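Local coordinates for protein nitrite oxidoreductase subunit A (Kuenenia stuttgartiensis, PDB 7B04) that belongs to the molybdopterin oxidoreductase family and holds a molybdenum atom, two MD1 groups and an iron/sulfur cluster, at residues 330-335 against 342-347; 308-313 against 338-343. One frame throughout, in Å; residues are numbered along the deposited sequence.

Interaction 1 of 2, residues 330-335 against 342-347; sequences IVVITP and QKADYW. With MD1 (phosphoric acid 4-(2-amino-4-oxo-3,4,5,6,-tetrahydro-pteridin-6-yl)-2-hydroxy-3,4-dimercapto-but-3-en-yl ester guanylate ester), chain C.
Val-332 and Trp-347 form a parallel beta bridge (CA to CA 5.2 Å) that joins strand 329-332 to strand 346-347, an end strand, within this chain, of a five-stranded parallel sheet with Rossmann-like strand order 3-2-1-4-5. The six residues linking the two segments contain no regular helix. On its other side, strand 346-347 pairs antiparallel, through Tyr-346 and Trp-347, with a strand of subunit B, so the sheet runs on across the interface.

Two hydrogen bonds tie Asp-345 to the backbone of Ile-330. Asp-345 N donates to Ile-330 O at 2.6 Å, while Asp-345 OD2 receives Ile-330 N on its anti lone pair (2.9 Å, N-H...O 162°). Asp-345 OD1 makes a weak hydrogen bond with His-369 NE2 of subunit B.

Apolar contacts lie on both faces of the sheet. Val-331 CG2 reaches the hydroxyl end of the Tyr-346 ring, 3.4 Å from Tyr-346 CZ, and Leu-511 of helix 505-517 touches both residues. On the opposite face Val-332 CG2 rests 3.7 Å from Ala-344 CB.

Past the strand, Ile-333 O accepts a hydrogen bond from N2 on the guanine of MD1 (2.5 Å), and Pro-335 CD lies against the same base. With CG anti to the backbone N (chi1 169°), Trp-347 extends its indole to the carbonyls of Thr-334 and Pro-335, both near the ring plane at its edge; Trp-347 NE1 makes a weak, bent bond to Thr-334 O, 2.9 Å away.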
loop_
_atom_site.group_PDB
_atom_site.type_symbol
_atom_site.label_atom_id
_atom_site.label_comp_id
_atom_site.label_asym_id
_atom_site.label_seq_id
_atom_site.Cartn_x
_atom_site.Cartn_y
_atom_site.Cartn_z
ATOM N N ILE B 330 0.566 18.469 -15.664
ATOM C CA ILE B 330 1.228 17.265 -15.178
ATOM C C ILE B 330 1.566 16.379 -16.369
ATOM O O ILE B 330 0.737 16.192 -17.267
ATOM C CB ILE B 330 0.349 16.512 -14.158
ATOM C CG1 ILE B 330 0.062 17.405 -12.949
ATOM C CG2 ILE B 330 1.017 15.217 -13.717
ATOM C CD1 ILE B 330 -1.015 16.869 -12.034
ATOM N N VAL B 331 2.783 15.836 -16.379
ATOM C CA VAL B 331 3.253 14.968 -17.452
ATOM C C VAL B 331 3.860 13.712 -16.841
ATOM O O VAL B 331 4.636 13.796 -15.883
ATOM C CB VAL B 331 4.292 15.674 -18.345
ATOM C CG1 VAL B 331 4.729 14.761 -19.484
ATOM C CG2 VAL B 331 3.741 16.980 -18.881
ATOM N N VAL B 332 3.505 12.555 -17.396
ATOM C CA VAL B 332 4.045 11.268 -16.975
ATOM C C VAL B 332 4.600 10.566 -18.206
ATOM O O VAL B 332 3.910 10.456 -19.225
ATOM C CB VAL B 332 2.980 10.394 -16.284
ATOM C CG1 VAL B 332 3.541 9.015 -15.975
ATOM C CG2 VAL B 332 2.488 11.068 -15.014
ATOM N N ILE B 333 5.837 10.093 -18.114
ATOM C CA ILE B 333 6.530 9.470 -19.242
ATOM C C ILE B 333 6.918 8.065 -18.796
ATOM O O ILE B 333 8.011 7.838 -18.275
ATOM C CB ILE B 333 7.758 10.270 -19.683
ATOM C CG1 ILE B 333 7.371 11.710 -20.021
ATOM C CG2 ILE B 333 8.438 9.601 -20.870
ATOM C CD1 ILE B 333 8.555 12.642 -20.144
ATOM N N THR B 334 6.039 7.097 -19.033
ATOM C CA THR B 334 6.259 5.734 -18.579
ATOM C C THR B 334 5.826 4.764 -19.667
ATOM O O THR B 334 4.961 5.095 -20.489
ATOM C CB THR B 334 5.494 5.423 -17.279
ATOM O OG1 THR B 334 4.099 5.703 -17.456
ATOM C CG2 THR B 334 6.039 6.241 -16.114
ATOM N N PRO B 335 6.414 3.566 -19.706
ATOM C CA PRO B 335 5.941 2.561 -20.668
ATOM C C PRO B 335 4.522 2.110 -20.393
ATOM O O PRO B 335 3.787 1.798 -21.338
ATOM C CB PRO B 335 6.941 1.411 -20.494
ATOM C CG PRO B 335 7.439 1.571 -19.096
ATOM C CD PRO B 335 7.506 3.049 -18.863
ATOM N N GLN B 342 -2.912 8.703 -14.632
ATOM C CA GLN B 342 -4.264 9.258 -14.560
ATOM C C GLN B 342 -4.221 10.766 -14.393
ATOM O O GLN B 342 -4.928 11.512 -15.079
ATOM C CB GLN B 342 -5.019 8.698 -13.362
ATOM C CG GLN B 342 -5.252 7.230 -13.252
ATOM C CD GLN B 342 -5.917 6.932 -11.924
ATOM O OE1 GLN B 342 -6.183 7.847 -11.143
ATOM N NE2 GLN B 342 -6.198 5.669 -11.662
ATOM N N LYS B 343 -3.374 11.226 -13.477
ATOM C CA LYS B 343 -3.306 12.628 -13.112
ATOM C C LYS B 343 -2.611 13.464 -14.171
ATOM O O LYS B 343 -2.692 14.695 -14.118
ATOM C CB LYS B 343 -2.592 12.768 -11.768
ATOM C CG LYS B 343 -2.997 11.716 -10.735
ATOM C CD LYS B 343 -4.494 11.756 -10.457
ATOM C CE LYS B 343 -4.845 11.007 -9.183
ATOM N NZ LYS B 343 -4.966 9.539 -9.386
ATOM N N ALA B 344 -1.947 12.824 -15.130
ATOM C CA ALA B 344 -1.192 13.552 -16.136
ATOM C C ALA B 344 -2.120 14.243 -17.124
ATOM O O ALA B 344 -3.189 13.729 -17.470
ATOM C CB ALA B 344 -0.258 12.599 -16.882
ATOM N N ASP B 345 -1.695 15.425 -17.578
ATOM C CA ASP B 345 -2.393 16.104 -18.663
ATOM C C ASP B 345 -2.249 15.334 -19.968
ATOM O O ASP B 345 -3.177 15.316 -20.786
ATOM C CB ASP B 345 -1.847 17.525 -18.815
ATOM C CG ASP B 345 -2.567 18.528 -17.932
ATOM O OD1 ASP B 345 -3.615 19.057 -18.354
ATOM O OD2 ASP B 345 -2.091 18.776 -16.807
ATOM N N TYR B 346 -1.095 14.704 -20.180
ATOM C CA TYR B 346 -0.862 13.865 -21.349
ATOM C C TYR B 346 0.207 12.840 -20.998
ATOM O O TYR B 346 1.235 13.193 -20.411
ATOM C CB TYR B 346 -0.453 14.698 -22.574
ATOM C CG TYR B 346 0.615 15.748 -22.339
ATOM C CD1 TYR B 346 0.304 16.971 -21.756
ATOM C CD2 TYR B 346 1.928 15.531 -22.737
ATOM C CE1 TYR B 346 1.273 17.936 -21.554
ATOM C CE2 TYR B 346 2.905 16.491 -22.540
ATOM C CZ TYR B 346 2.571 17.691 -21.952
ATOM O OH TYR B 346 3.543 18.645 -21.754
ATOM N N TRP B 347 -0.043 11.580 -21.345
ATOM C CA TRP B 347 0.856 10.478 -21.025
ATOM C C TRP B 347 1.713 10.132 -22.235
ATOM O O TRP B 347 1.187 9.920 -23.333
ATOM C CB TRP B 347 0.067 9.247 -20.575
ATOM C CG TRP B 347 0.893 7.997 -20.487
ATOM C CD1 TRP B 347 2.006 7.804 -19.721
ATOM C CD2 TRP B 347 0.671 6.766 -21.188
ATOM N NE1 TRP B 347 2.492 6.531 -19.902
ATOM C CE2 TRP B 347 1.690 5.874 -20.797
ATOM C CE3 TRP B 347 -0.289 6.333 -22.107
ATOM C CZ2 TRP B 347 1.776 4.576 -21.295
ATOM C CZ3 TRP B 347 -0.202 5.042 -22.599
ATOM C CH2 TRP B 347 0.822 4.179 -22.191
HETATM P PB MD1 C . 9.833 4.392 -7.667
HETATM O O3B MD1 C . 10.334 3.059 -8.493
HETATM O O1B MD1 C . 8.471 4.812 -8.165
HETATM O O2B MD1 C . 10.817 5.516 -7.886
HETATM O O3A MD1 C . 9.754 4.019 -6.060
HETATM C C10 MD1 C . 10.922 3.768 -5.328
HETATM C C11 MD1 C . 10.723 4.280 -3.873
HETATM O O11 MD1 C . 9.174 4.027 -3.541
HETATM C C12 MD1 C . 11.640 3.722 -3.069
HETATM S S12 MD1 C . 13.318 3.456 -3.710
HETATM C C13 MD1 C . 11.453 3.303 -1.586
HETATM S S13 MD1 C . 12.909 2.586 -0.772
HETATM C C14 MD1 C . 10.237 3.373 -0.823
HETATM N N15 MD1 C . 9.268 2.309 -1.530
HETATM C C16 MD1 C . 7.922 2.457 -1.157
HETATM C C15 MD1 C . 7.029 1.292 -0.916
HETATM O O14 MD1 C . 7.445 0.188 -1.028
HETATM N N17 MD1 C . 5.612 1.531 -0.531
HETATM C C17 MD1 C . 5.074 2.974 -0.387
HETATM N N16 MD1 C . 3.692 3.195 -0.009
HETATM N N18 MD1 C . 5.979 4.158 -0.634
HETATM C C20 MD1 C . 7.355 3.946 -1.005
HETATM N N8 MD1 C . 8.239 5.014 -1.249
HETATM C C7 MD1 C . 9.671 4.747 -0.577
HETATM P PA MD1 C . 9.398 2.198 -9.542
HETATM O O1A MD1 C . 10.036 0.846 -9.741
HETATM O O2A MD1 C . 8.024 2.037 -8.939
HETATM O "O5'" MD1 C . 9.266 2.946 -11.005
HETATM C "C5'" MD1 C . 8.299 3.938 -11.178
HETATM C "C4'" MD1 C . 7.697 3.894 -12.626
HETATM O "O4'" MD1 C . 8.805 3.952 -13.725
HETATM C "C1'" MD1 C . 8.347 2.864 -14.736
HETATM N N9 MD1 C . 9.471 2.380 -15.579
HETATM C C4 MD1 C . 10.015 3.190 -16.481
HETATM N N3 MD1 C . 9.722 4.603 -16.858
HETATM C C2 MD1 C . 10.501 5.257 -17.907
HETATM N N2 MD1 C . 10.215 6.632 -18.273
HETATM N N1 MD1 C . 11.555 4.535 -18.579
HETATM C C6 MD1 C . 11.829 3.180 -18.212
HETATM O O6 MD1 C . 12.693 2.582 -18.757
HETATM C C5 MD1 C . 11.006 2.501 -17.111
HETATM N N7 MD1 C . 11.053 1.279 -16.586
HETATM C C8 MD1 C . 10.102 1.191 -15.635
HETATM C "C2'" MD1 C . 7.923 1.953 -13.958
HETATM O "O2'" MD1 C . 7.064 1.019 -14.673
HETATM C "C3'" MD1 C . 7.062 2.799 -12.818
HETATM O "O3'" MD1 C . 5.731 3.101 -13.326
#

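Interaction 2 of 2, residues 308-313 against 338-343; sequences NLIENK and SPSAQK. With MD1 (phosphoric acid 4-(2-amino-4-oxo-3,4,5,6,-tetrahydro-pteridin-6-yl)-2-hydroxy-3,4-dimercapto-but-3-en-yl ester guanylate ester), chain C.
Ile-310 and Ser-340 mark the closest backbone approach, CA to CA 5.3 Å, where the short helix 309-312 meets residues 339-343, which coil like a helix without its repeating backbone hydrogen bonds. Ser-340 OG, turned to the side of its own backbone N, sits against the first turn of the helix. It donates to Asn-308 OD1 at 2.5 Å, approaching somewhat out of the amide plane, and accepts a weak but straight bond from Ile-310 N (3.3 Å, 165°). Asn-308, at the N-cap position, thus has its side-chain oxygen held by a residue from the far segment.

This helix follows strand 301-304 of the Rossmann-like sheet, and its N-terminal end faces the diphosphate of MD1. Asn-308 N points almost directly at MD1 O1B (3.1 Å, 168°), and Asn-312 ND2 donates to that same oxygen at 2.9 Å; the helix end would probably favour the negative charge there.

Pro-339 supplies the apolar surface. Ile-310 CG2 packs obliquely on Pro-339 CB at 3.8 Å, and the extended Glu-311 chain passes along the ring at CB and CG, its OE1 salt-bridged to Lys-1019. Farther along, Ile-310 CG1 meets Lys-343 CG at 4.2 Å.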
loop_
_atom_site.group_PDB
_atom_site.type_symbol
_atom_site.label_atom_id
_atom_site.label_comp_id
_atom_site.label_asym_id
_atom_site.label_seq_id
_atom_site.Cartn_x
_atom_site.Cartn_y
_atom_site.Cartn_z
ATOM N N ASN B 308 6.471 6.492 -9.797
ATOM C CA ASN B 308 5.031 6.420 -9.464
ATOM C C ASN B 308 4.834 7.232 -8.194
ATOM O O ASN B 308 4.763 6.657 -7.134
ATOM C CB ASN B 308 4.575 4.998 -9.171
ATOM C CG ASN B 308 3.193 4.714 -9.693
ATOM O OD1 ASN B 308 2.370 5.607 -9.756
ATOM N ND2 ASN B 308 2.953 3.491 -10.096
ATOM N N LEU B 309 4.635 8.534 -8.327
ATOM C CA LEU B 309 4.465 9.411 -7.144
ATOM C C LEU B 309 3.211 9.005 -6.368
ATOM O O LEU B 309 3.232 9.082 -5.164
ATOM C CB LEU B 309 4.425 10.866 -7.618
ATOM C CG LEU B 309 5.283 11.852 -6.832
ATOM C CD1 LEU B 309 6.445 11.181 -6.143
ATOM C CD2 LEU B 309 5.777 12.973 -7.708
ATOM N N ILE B 310 2.155 8.625 -7.080
ATOM C CA ILE B 310 0.843 8.186 -6.536
ATOM C C ILE B 310 0.962 6.917 -5.701
ATOM O O ILE B 310 0.232 6.834 -4.752
ATOM C CB ILE B 310 -0.160 8.021 -7.677
ATOM C CG1 ILE B 310 -0.682 9.369 -8.152
ATOM C CG2 ILE B 310 -1.284 7.123 -7.245
ATOM C CD1 ILE B 310 0.288 10.459 -7.948
ATOM N N GLU B 311 1.806 5.951 -6.051
ATOM C CA GLU B 311 1.819 4.742 -5.236
ATOM C C GLU B 311 3.009 4.642 -4.299
ATOM O O GLU B 311 3.003 3.774 -3.417
ATOM C CB GLU B 311 1.879 3.469 -6.096
ATOM C CG GLU B 311 0.859 3.227 -7.167
ATOM C CD GLU B 311 1.007 1.805 -7.686
ATOM O OE1 GLU B 311 1.683 1.006 -7.003
ATOM O OE2 GLU B 311 0.482 1.482 -8.765
ATOM N N ASN B 312 4.019 5.493 -4.445
ATOM C CA ASN B 312 5.238 5.309 -3.677
ATOM C C ASN B 312 5.653 6.510 -2.841
ATOM O O ASN B 312 6.710 6.461 -2.205
ATOM C CB ASN B 312 6.380 4.921 -4.626
ATOM C CG ASN B 312 6.122 3.594 -5.323
ATOM O OD1 ASN B 312 5.720 2.617 -4.690
ATOM N ND2 ASN B 312 6.331 3.561 -6.633
ATOM N N LYS B 313 4.877 7.587 -2.838
ATOM C CA LYS B 313 5.034 8.681 -1.884
ATOM C C LYS B 313 3.643 9.155 -1.477
ATOM O O LYS B 313 3.347 10.349 -1.450
ATOM C CB LYS B 313 5.891 9.819 -2.449
ATOM C CG LYS B 313 7.286 9.386 -2.902
ATOM C CD LYS B 313 8.367 9.762 -1.898
ATOM C CE LYS B 313 9.679 9.028 -2.177
ATOM N NZ LYS B 313 9.491 7.560 -2.355
ATOM N N SER B 338 0.318 4.040 -15.739
ATOM C CA SER B 338 0.434 3.816 -14.307
ATOM C C SER B 338 -0.606 4.634 -13.559
ATOM O O SER B 338 -1.260 5.510 -14.129
ATOM C CB SER B 338 1.845 4.174 -13.847
ATOM O OG SER B 338 2.090 5.564 -13.980
ATOM N N PRO B 339 -0.809 4.351 -12.269
ATOM C CA PRO B 339 -1.695 5.209 -11.465
ATOM C C PRO B 339 -1.279 6.666 -11.445
ATOM O O PRO B 339 -2.120 7.531 -11.174
ATOM C CB PRO B 339 -1.612 4.583 -10.071
ATOM C CG PRO B 339 -1.377 3.154 -10.354
ATOM C CD PRO B 339 -0.451 3.122 -11.541
ATOM N N SER B 340 -0.010 6.968 -11.721
ATOM C CA SER B 340 0.408 8.354 -11.858
ATOM C C SER B 340 -0.003 8.941 -13.198
ATOM O O SER B 340 -0.100 10.166 -13.322
ATOM C CB SER B 340 1.922 8.470 -11.681
ATOM O OG SER B 340 2.314 8.079 -10.377
ATOM N N ALA B 341 -0.261 8.093 -14.195
ATOM C CA ALA B 341 -0.623 8.588 -15.517
ATOM C C ALA B 341 -2.038 9.157 -15.540
ATOM O O ALA B 341 -2.343 10.003 -16.388
ATOM C CB ALA B 341 -0.474 7.479 -16.553
ATOM N N GLN B 342 -2.912 8.703 -14.632
ATOM C CA GLN B 342 -4.264 9.258 -14.560
ATOM C C GLN B 342 -4.221 10.766 -14.393
ATOM O O GLN B 342 -4.928 11.512 -15.079
ATOM C CB GLN B 342 -5.019 8.698 -13.362
ATOM C CG GLN B 342 -5.252 7.230 -13.252
ATOM C CD GLN B 342 -5.917 6.932 -11.924
ATOM O OE1 GLN B 342 -6.183 7.847 -11.143
ATOM N NE2 GLN B 342 -6.198 5.669 -11.662
ATOM N N LYS B 343 -3.374 11.226 -13.477
ATOM C CA LYS B 343 -3.306 12.628 -13.112
ATOM C C LYS B 343 -2.611 13.464 -14.171
ATOM O O LYS B 343 -2.692 14.695 -14.118
ATOM C CB LYS B 343 -2.592 12.768 -11.768
ATOM C CG LYS B 343 -2.997 11.716 -10.735
ATOM C CD LYS B 343 -4.494 11.756 -10.457
ATOM C CE LYS B 343 -4.845 11.007 -9.183
ATOM N NZ LYS B 343 -4.966 9.539 -9.386
HETATM P PB MD1 C . 9.833 4.392 -7.667
HETATM O O3B MD1 C . 10.334 3.059 -8.493
HETATM O O1B MD1 C . 8.471 4.812 -8.165
HETATM O O2B MD1 C . 10.817 5.516 -7.886
HETATM O O3A MD1 C . 9.754 4.019 -6.060
HETATM C C10 MD1 C . 10.922 3.768 -5.328
HETATM C C11 MD1 C . 10.723 4.280 -3.873
HETATM O O11 MD1 C . 9.174 4.027 -3.541
HETATM C C12 MD1 C . 11.640 3.722 -3.069
HETATM S S12 MD1 C . 13.318 3.456 -3.710
HETATM C C13 MD1 C . 11.453 3.303 -1.586
HETATM S S13 MD1 C . 12.909 2.586 -0.772
HETATM C C14 MD1 C . 10.237 3.373 -0.823
HETATM N N15 MD1 C . 9.268 2.309 -1.530
HETATM C C16 MD1 C . 7.922 2.457 -1.157
HETATM C C15 MD1 C . 7.029 1.292 -0.916
HETATM O O14 MD1 C . 7.445 0.188 -1.028
HETATM N N17 MD1 C . 5.612 1.531 -0.531
HETATM C C17 MD1 C . 5.074 2.974 -0.387
HETATM N N16 MD1 C . 3.692 3.195 -0.009
HETATM N N18 MD1 C . 5.979 4.158 -0.634
HETATM C C20 MD1 C . 7.355 3.946 -1.005
HETATM N N8 MD1 C . 8.239 5.014 -1.249
HETATM C C7 MD1 C . 9.671 4.747 -0.577
HETATM P PA MD1 C . 9.398 2.198 -9.542
HETATM O O1A MD1 C . 10.036 0.846 -9.741
HETATM O O2A MD1 C . 8.024 2.037 -8.939
HETATM O "O5'" MD1 C . 9.266 2.946 -11.005
HETATM C "C5'" MD1 C . 8.299 3.938 -11.178
HETATM C "C4'" MD1 C . 7.697 3.894 -12.626
HETATM O "O4'" MD1 C . 8.805 3.952 -13.725
HETATM C "C1'" MD1 C . 8.347 2.864 -14.736
HETATM N N9 MD1 C . 9.471 2.380 -15.579
HETATM C C4 MD1 C . 10.015 3.190 -16.481
HETATM N N3 MD1 C . 9.722 4.603 -16.858
HETATM C C2 MD1 C . 10.501 5.257 -17.907
HETATM N N2 MD1 C . 10.215 6.632 -18.273
HETATM N N1 MD1 C . 11.555 4.535 -18.579
HETATM C C6 MD1 C . 11.829 3.180 -18.212
HETATM O O6 MD1 C . 12.693 2.582 -18.757
HETATM C C5 MD1 C . 11.006 2.501 -17.111
HETATM N N7 MD1 C . 11.053 1.279 -16.586
HETATM C C8 MD1 C . 10.102 1.191 -15.635
HETATM C "C2'" MD1 C . 7.923 1.953 -13.958
HETATM O "O2'" MD1 C . 7.064 1.019 -14.673
HETATM C "C3'" MD1 C . 7.062 2.799 -12.818
HETATM O "O3'" MD1 C . 5.731 3.101 -13.326
#

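Both contacts are buried, and their centres lie 9 Å apart on one Rossmann-like unit, sharing Gln-342 and Lys-343. Interaction 1 is made at this chain's end of the sheet, through strand pairing, a carboxylate bond to the backbone and apolar side chains; interaction 2 sets the loop between these two strands against the helix after strand 301-304, through a serine hydroxyl and a proline ring. They meet directly, Val-332 CG2 lying 3.2 Å from Ser-340 O. Each reaches a different part of the same MD1: residues 330-335 the guanine, residues 308-313 the phosphate side. Subunit B borders both, and Lys-343 NZ bonds to Cys-35 O of that chain, so this buried region is completed by the assembly.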